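Local atomic coordinates of mandelate racemase/muconate lactonizing enzyme (Jannaschia sp., PDB entry 4J3Z), a protein that probably acts as an isomerase of the enolase superfamily, whose barrel enzymes abstract a proton next to a carboxylate. Residues Glu268-Gln271 / Ala272-Gly276; Ala297-Ala300 / Ala301-Ala305. All coordinates share one frame; numbering follows the deposited sequence.

Contact 1 (Glu268-Gln271 / Ala272-Gly276); sequences EFTQ and ALHHG
His-275 presents the edge of its imidazole to Gln-271 O, which lies near the ring plane; ND1 makes a weak hydrogen bond of 3.1 Å to that oxygen, and His-275 N adds a second weak one. Two donors from one residue thus meet a carbonyl of the final turn. Thr-270 and His-274, one helical turn apart, lie side by side with their side chains pointing the same way. OG1 of Thr-270 lies beside the backbone N (chi1 -64°), where it is hydrogen-bonded to the carbonyl O of Val-266 one turn earlier. This leaves CG2 trans to that nitrogen and 4.0 Å from ND1 of His-274, a van der Waals approach that holds for one of the two conformers modelled for this histidine. The backbones of the pair are joined as well, His-274 N donating to Thr-270 O at 2.8 Å. On another flank, Leu-273 N donates to Phe-269 O at 2.9 Å. CB of Leu-273 passes 3.3 Å from Thr-270 O, a packing approach. Gly-276 is the first residue to leave helical backbone angles; with its positive phi of 116° and two bonds back into the last turn it forms a Schellman motif. Glu-268 faces elsewhere, its OE2 forming a salt bridge with Arg-86 of the second subunit and its OE1 accepting from Thr-264 N. Helix 266-274 connects the parallel strands 257-259 and 279-280 as the helix of a beta-alpha-beta unit, consistent with the barrel of the enolase-like domain. Phe-269 and Leu-273 pack on Leu-280 and on helix 290-302, whereas Ala-272 and His-275 touch Leu-246 of helix 246-252.

Contact 2 (Ala297-Ala300 / Ala301-Ala305); sequences ATLA and AAFGA
Ala-300 O is gripped by two backbone donors, Phe-303 N at 2.8 Å and Ala-305 N at 2.9 Å. They reach it from opposite faces of the carbonyl plane, 47° and 53° out of it, so neither lies on a lone pair; the oxygen is held between them. The bond from Ala-305 N, five residues on, together with the bond from Gly-304 N to Ala-301 O, defines a Schellman motif that ends the helix. Gly-304 is its C-prime residue, and its positive phi, which favours glycine, turns the chain out of the helix. The methyl of Ala-305 comes back to the last turn, where its CB makes an apolar contact with CB of Ala-300 at 3.9 Å. Before the cap the helix is regular: Ala-301 N donates to Ala-297 O at 3.3 Å in an almost straight bond, and Ala-302 N to Thr-298 O. Phe-303 N also has a weak bond to Leu-299 O. The Phe-303 ring sets its edge against that same oxygen, with CD2 3.3 Å from Leu-299 O and the oxygen in the ring plane. With CG beside the backbone N and anti to the carbonyl carbon (chi1 -78°), the ring lies back toward the preceding turn, where its CE2 passes 4.4 Å from CD1 of Leu-299, a loose apolar contact. Thr-298, Leu-299 and Ala-302 pack on Leu-299 of the third subunit, which places this flank at a subunit interface. Within the chain, Leu-299 rests on Thr-270 and Leu-273 of helix 266-274. Ala-297 and Ala-300 face the loop bearing Cys-328 and Asn-330, and past the cap the chain runs directly into strand 306-307, which pairs in parallel with strand 279-280.

How the contacts relate
From the N terminus, strand 257-259 leads into helix 266-274, where contact 1 closes the C-terminal turn. The chain then continues through strand 279-280 and helix 284-287 to helix 290-302, whose end is contact 2, before entering strand 306-307. Both are local closures in series, neither nesting nor crossing, and each finishes with a Schellman motif. Their centres are about 10 Å apart, and they touch directly: CB of Leu-273 lies 3.6 Å from CD2 of Phe-303 and CD2 of Leu-273 3.7 Å from CB of Ala-305, while the His-274 ring, in the conformer modelled here, meets Phe-303 edge-to-face. The C-terminal ends of helices 266-274 and 290-302 are thereby packed together beside the parallel strands.

Contact 1 (Glu268-Gln271 / Ala272-Gly276)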
loop_
_atom_site.group_PDB
_atom_site.type_symbol
_atom_site.label_atom_id
_atom_site.label_comp_id
_atom_site.label_asym_id
_atom_site.label_seq_id
_atom_site.Cartn_x
_atom_site.Cartn_y
_atom_site.Cartn_z
ATOM N N GLU D 268 -5.885 12.328 -17.234
ATOM C CA GLU D 268 -7.020 12.372 -16.308
ATOM C C GLU D 268 -7.779 11.056 -16.331
ATOM O O GLU D 268 -8.169 10.539 -15.284
ATOM C CB GLU D 268 -7.955 13.543 -16.622
ATOM C CG GLU D 268 -7.526 14.865 -16.002
ATOM C CD GLU D 268 -8.496 16.013 -16.257
ATOM O OE1 GLU D 268 -9.432 15.889 -17.094
ATOM O OE2 GLU D 268 -8.306 17.071 -15.625
ATOM N N PHE D 269 -7.982 10.525 -17.536
ATOM C CA PHE D 269 -8.513 9.189 -17.722
ATOM C C PHE D 269 -7.669 8.140 -16.984
ATOM O O PHE D 269 -8.225 7.273 -16.307
ATOM C CB PHE D 269 -8.611 8.872 -19.219
ATOM C CG PHE D 269 -9.747 9.576 -19.910
ATOM C CD1 PHE D 269 -9.590 10.867 -20.399
ATOM C CD2 PHE D 269 -10.981 8.952 -20.057
ATOM C CE1 PHE D 269 -10.635 11.526 -21.025
ATOM C CE2 PHE D 269 -12.030 9.602 -20.690
ATOM C CZ PHE D 269 -11.857 10.892 -21.175
ATOM N N THR D 270 -6.337 8.234 -17.127
ATOM C CA THR D 270 -5.361 7.401 -16.395
ATOM C C THR D 270 -5.688 7.335 -14.900
ATOM O O THR D 270 -5.761 6.251 -14.312
ATOM C CB THR D 270 -3.922 7.943 -16.580
ATOM O OG1 THR D 270 -3.548 7.857 -17.962
ATOM C CG2 THR D 270 -2.910 7.176 -15.731
ATOM N N GLN D 271 -5.894 8.500 -14.297
ATOM C CA GLN D 271 -6.294 8.593 -12.886
ATOM C C GLN D 271 -7.614 7.875 -12.576
ATOM O O GLN D 271 -7.777 7.323 -11.497
ATOM C CB GLN D 271 -6.346 10.057 -12.443
ATOM C CG GLN D 271 -5.013 10.577 -11.913
ATOM C CD GLN D 271 -4.667 11.978 -12.394
ATOM O OE1 GLN D 271 -3.580 12.198 -12.936
ATOM N NE2 GLN D 271 -5.583 12.939 -12.192
ATOM N N ALA D 272 -8.550 7.881 -13.517
ATOM C CA ALA D 272 -9.823 7.166 -13.343
ATOM C C ALA D 272 -9.610 5.661 -13.471
ATOM O O ALA D 272 -10.341 4.861 -12.883
ATOM C CB ALA D 272 -10.859 7.644 -14.353
ATOM N N LEU D 273 -8.608 5.282 -14.259
ATOM C CA LEU D 273 -8.248 3.877 -14.420
ATOM C C LEU D 273 -7.515 3.355 -13.191
ATOM O O LEU D 273 -7.725 2.213 -12.772
ATOM C CB LEU D 273 -7.415 3.681 -15.681
ATOM C CG LEU D 273 -8.178 3.779 -17.007
ATOM C CD1 LEU D 273 -7.197 3.750 -18.164
ATOM C CD2 LEU D 273 -9.218 2.675 -17.159
ATOM N N HIS D 274 -6.666 4.198 -12.614
ATOM C CA HIS D 274 -5.950 3.811 -11.406
ATOM C C HIS D 274 -6.877 3.710 -10.200
ATOM O O HIS D 274 -6.551 3.020 -9.220
ATOM C CB HIS D 274 -4.779 4.750 -11.123
ATOM C CG HIS D 274 -3.470 4.250 -11.655
ATOM N ND1 HIS D 274 -2.577 5.061 -12.326
ATOM C CD2 HIS D 274 -2.904 3.022 -11.614
ATOM C CE1 HIS D 274 -1.520 4.350 -12.677
ATOM N NE2 HIS D 274 -1.693 3.111 -12.257
ATOM N N HIS D 275 -8.045 4.350 -10.283
ATOM C CA HIS D 275 -8.959 4.375 -9.154
ATOM C C HIS D 275 -10.163 3.453 -9.279
ATOM O O HIS D 275 -11.037 3.460 -8.410
ATOM C CB HIS D 275 -9.379 5.814 -8.821
ATOM C CG HIS D 275 -8.386 6.548 -7.974
ATOM N ND1 HIS D 275 -7.738 7.687 -8.406
ATOM C CD2 HIS D 275 -7.918 6.297 -6.727
ATOM C CE1 HIS D 275 -6.923 8.111 -7.455
ATOM N NE2 HIS D 275 -7.012 7.285 -6.427
ATOM N N GLY D 276 -10.205 2.653 -10.337
ATOM C CA GLY D 276 -11.162 1.562 -10.407
ATOM C C GLY D 276 -12.226 1.586 -11.488
ATOM O O GLY D 276 -12.953 0.603 -11.657
#

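Contact 2 (Ala297-Ala300 / Ala301-Ala305)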
loop_
_atom_site.group_PDB
_atom_site.type_symbol
_atom_site.label_atom_id
_atom_site.label_comp_id
_atom_site.label_asym_id
_atom_site.label_seq_id
_atom_site.Cartn_x
_atom_site.Cartn_y
_atom_site.Cartn_z
ATOM N N ALA D 297 -7.915 4.764 -25.256
ATOM C CA ALA D 297 -8.327 3.380 -25.520
ATOM C C ALA D 297 -7.206 2.378 -25.241
ATOM O O ALA D 297 -7.467 1.251 -24.827
ATOM C CB ALA D 297 -8.823 3.244 -26.945
ATOM N N THR D 298 -5.961 2.790 -25.470
ATOM C CA THR D 298 -4.799 1.928 -25.235
ATOM C C THR D 298 -4.508 1.787 -23.747
ATOM O O THR D 298 -4.154 0.691 -23.269
ATOM C CB THR D 298 -3.560 2.436 -25.999
ATOM O OG1 THR D 298 -3.719 2.147 -27.390
ATOM C CG2 THR D 298 -2.302 1.769 -25.520
ATOM N N LEU D 299 -4.666 2.891 -23.017
ATOM C CA LEU D 299 -4.547 2.870 -21.562
ATOM C C LEU D 299 -5.663 2.051 -20.912
ATOM O O LEU D 299 -5.433 1.377 -19.914
ATOM C CB LEU D 299 -4.539 4.285 -20.988
ATOM C CG LEU D 299 -3.242 5.007 -20.597
ATOM C CD1 LEU D 299 -2.494 4.315 -19.468
ATOM C CD2 LEU D 299 -2.334 5.260 -21.783
ATOM N N ALA D 300 -6.871 2.117 -21.459
ATOM C CA ALA D 300 -7.957 1.256 -20.980
ATOM C C ALA D 300 -7.516 -0.217 -21.032
ATOM O O ALA D 300 -7.510 -0.902 -20.021
ATOM C CB ALA D 300 -9.225 1.481 -21.800
ATOM N N ALA D 301 -7.119 -0.679 -22.217
ATOM C CA ALA D 301 -6.632 -2.041 -22.415
ATOM C C ALA D 301 -5.539 -2.480 -21.418
ATOM O O ALA D 301 -5.538 -3.626 -20.965
ATOM C CB ALA D 301 -6.151 -2.214 -23.842
ATOM N N ALA D 302 -4.624 -1.570 -21.079
ATOM C CA ALA D 302 -3.591 -1.820 -20.068
ATOM C C ALA D 302 -4.150 -2.178 -18.681
ATOM O O ALA D 302 -3.460 -2.812 -17.871
ATOM C CB ALA D 302 -2.674 -0.617 -19.961
ATOM N N PHE D 303 -5.388 -1.758 -18.422
ATOM C CA PHE D 303 -6.090 -2.013 -17.161
ATOM C C PHE D 303 -7.223 -3.030 -17.317
ATOM O O PHE D 303 -8.048 -3.214 -16.403
ATOM C CB PHE D 303 -6.662 -0.701 -16.610
ATOM C CG PHE D 303 -5.636 0.178 -15.943
ATOM C CD1 PHE D 303 -5.342 0.023 -14.593
ATOM C CD2 PHE D 303 -4.981 1.170 -16.657
ATOM C CE1 PHE D 303 -4.406 0.833 -13.976
ATOM C CE2 PHE D 303 -4.044 1.980 -16.045
ATOM C CZ PHE D 303 -3.753 1.813 -14.709
ATOM N N GLY D 304 -7.273 -3.684 -18.475
ATOM C CA GLY D 304 -8.351 -4.624 -18.796
ATOM C C GLY D 304 -9.690 -3.920 -18.898
ATOM O O GLY D 304 -10.748 -4.558 -18.800
ATOM N N ALA D 305 -9.639 -2.602 -19.095
ATOM C CA ALA D 305 -10.840 -1.773 -19.201
ATOM C C ALA D 305 -11.344 -1.683 -20.640
ATOM O O ALA D 305 -10.661 -2.123 -21.571
ATOM C CB ALA D 305 -10.572 -0.383 -18.636
#